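Local coordinates for protein IMPACT family member YigZ (Escherichia coli, PDB 1VI7) that is of unestablished function but may bind guanyl ribonucleotides and hydrolyse ribonucleoside triphosphates, at residues Ser6-Ala11 and Thr133-Pro138. Sequence-based numbering, arbitrary orientation.
Sequences SWLIPA and TQRKTP
Ile9 and Gln134 form the antiparallel hydrogen-bonded pair at the heart of this two-stranded ribbon. Ile9 N donates to Gln134 O at 3.1 Å. In return, Gln134 N gives a bond to Ile9 O at 3.0 Å. Beyond the backbone, Ile9 CD1 meets Gln134 CG at 3.8 Å, and Ala11 CB approaches Gln134 OE1 at 3.4 Å. Next along, Leu8 and Arg135 are a non-hydrogen-bonded pair. Leu8 CD2 lies over one face of the guanidinium, 3.4 Å above its plane and offset toward the rim, whereas Ser6 OG comes in at the edge and accepts from Arg135 NH1 at 2.6 Å, only 14° out of plane. The bend at Arg135 chi3 (-63°) doubles the chain back, laying the guanidinium over Leu8 CD2 with NH1 still at Ser6 OG. On the ribbon's other side, Trp7 and Lys136 run alongside each other, Lys136 NZ reaching Trp7 CZ2 at 3.6 Å; Pro138 CG sits 4.0 Å from Trp7 CZ3. Glu97 takes a weak hydrogen bond from Trp7 NE1 and makes a long, weak ion pair with Lys136, and a backbone bond between Leu8 and Gly96 ties the ribbon to that loop. An alanine in place of Trp7 would probably leave Pro138 CG and the lysine NZ without the ring beside them and deprive Glu97 of its indole N-H. Strand 133-136 lies between helix 113-128 and strand 140-146. The chemistry suggests a register held by backbone bonds, a guanidinium fixed at face and edge, and packing of Trp7, Ile9, Gln134 and Lys136 opposite.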
# COMPACT_ATOMS: atom_id res chain seq x y z
N SER A 6 8.42 -10.08 -4.07
CA SER A 6 7.72 -8.91 -4.61
C SER A 6 6.23 -9.25 -4.75
O SER A 6 5.80 -10.38 -4.58
CB SER A 6 8.27 -8.44 -5.94
OG SER A 6 7.90 -9.32 -6.98
N TRP A 7 5.49 -8.22 -5.09
CA TRP A 7 4.06 -8.34 -5.26
C TRP A 7 3.54 -7.33 -6.28
O TRP A 7 4.32 -6.50 -6.74
CB TRP A 7 3.37 -8.19 -3.92
CG TRP A 7 3.55 -6.91 -3.17
CD1 TRP A 7 2.84 -5.77 -3.32
CD2 TRP A 7 4.50 -6.65 -2.12
NE1 TRP A 7 3.27 -4.81 -2.45
CE2 TRP A 7 4.29 -5.33 -1.70
CE3 TRP A 7 5.51 -7.42 -1.52
CZ2 TRP A 7 5.05 -4.73 -0.68
CZ3 TRP A 7 6.25 -6.82 -0.52
CH2 TRP A 7 6.03 -5.51 -0.10
N LEU A 8 2.25 -7.41 -6.61
CA LEU A 8 1.67 -6.49 -7.57
C LEU A 8 0.86 -5.44 -6.81
O LEU A 8 0.51 -5.71 -5.66
CB LEU A 8 0.76 -7.19 -8.57
CG LEU A 8 1.33 -8.33 -9.40
CD1 LEU A 8 0.26 -8.97 -10.26
CD2 LEU A 8 2.49 -7.88 -10.27
N ILE A 9 0.79 -4.23 -7.34
CA ILE A 9 -0.02 -3.17 -6.71
C ILE A 9 -0.76 -2.43 -7.81
O ILE A 9 -0.47 -2.65 -9.01
CB ILE A 9 0.84 -2.22 -5.89
CG1 ILE A 9 1.93 -1.53 -6.72
CG2 ILE A 9 1.52 -2.90 -4.69
CD1 ILE A 9 1.56 -0.17 -7.23
N PRO A 10 -1.70 -1.55 -7.47
CA PRO A 10 -2.44 -0.82 -8.46
C PRO A 10 -1.61 0.25 -9.17
O PRO A 10 -1.12 1.19 -8.53
CB PRO A 10 -3.58 -0.17 -7.68
CG PRO A 10 -3.59 -0.77 -6.36
CD PRO A 10 -2.24 -1.37 -6.12
N ALA A 11 -1.67 0.28 -10.49
CA ALA A 11 -0.99 1.26 -11.33
C ALA A 11 -1.89 2.41 -11.72
O ALA A 11 -1.53 3.40 -12.37
CB ALA A 11 -0.45 0.56 -12.59
N THR A 133 -2.21 -3.41 -13.02
CA THR A 133 -1.22 -3.51 -11.96
C THR A 133 0.21 -3.31 -12.38
O THR A 133 0.53 -3.00 -13.51
CB THR A 133 -1.36 -4.91 -11.29
OG1 THR A 133 -1.53 -5.91 -12.30
CG2 THR A 133 -2.55 -4.97 -10.34
N GLN A 134 1.13 -3.43 -11.41
CA GLN A 134 2.57 -3.34 -11.64
C GLN A 134 3.36 -4.01 -10.51
O GLN A 134 3.06 -3.79 -9.34
CB GLN A 134 3.04 -1.90 -11.80
CG GLN A 134 2.41 -0.91 -10.85
CD GLN A 134 3.11 0.44 -10.88
OE1 GLN A 134 2.59 1.43 -11.39
NE2 GLN A 134 4.31 0.45 -10.30
N ARG A 135 4.43 -4.71 -10.86
CA ARG A 135 5.22 -5.38 -9.82
C ARG A 135 5.90 -4.35 -8.94
O ARG A 135 6.02 -3.18 -9.27
CB ARG A 135 6.20 -6.39 -10.35
CG ARG A 135 6.94 -7.22 -9.32
CD ARG A 135 7.47 -8.50 -9.97
NE ARG A 135 6.34 -9.30 -10.43
CZ ARG A 135 5.53 -9.99 -9.63
NH1 ARG A 135 5.73 -9.99 -8.31
NH2 ARG A 135 4.51 -10.68 -10.12
N LYS A 136 6.32 -4.80 -7.76
CA LYS A 136 6.95 -3.87 -6.83
C LYS A 136 7.92 -4.54 -5.89
O LYS A 136 7.51 -5.08 -4.87
CB LYS A 136 5.84 -3.14 -6.05
CG LYS A 136 6.39 -2.15 -5.07
CD LYS A 136 5.37 -1.44 -4.23
CE LYS A 136 6.00 -0.93 -2.93
NZ LYS A 136 6.75 -2.04 -2.26
N THR A 137 9.21 -4.58 -6.24
CA THR A 137 10.19 -5.20 -5.35
C THR A 137 10.69 -4.18 -4.34
O THR A 137 11.26 -3.15 -4.68
CB THR A 137 11.35 -5.86 -6.07
OG1 THR A 137 10.91 -6.52 -7.28
CG2 THR A 137 11.97 -6.94 -5.18
N PRO A 138 10.31 -4.38 -3.08
CA PRO A 138 10.68 -3.49 -2.00
C PRO A 138 12.18 -3.46 -1.72
O PRO A 138 12.89 -4.46 -1.80
CB PRO A 138 9.96 -4.10 -0.78
CG PRO A 138 10.04 -5.58 -1.10
CD PRO A 138 9.67 -5.63 -2.57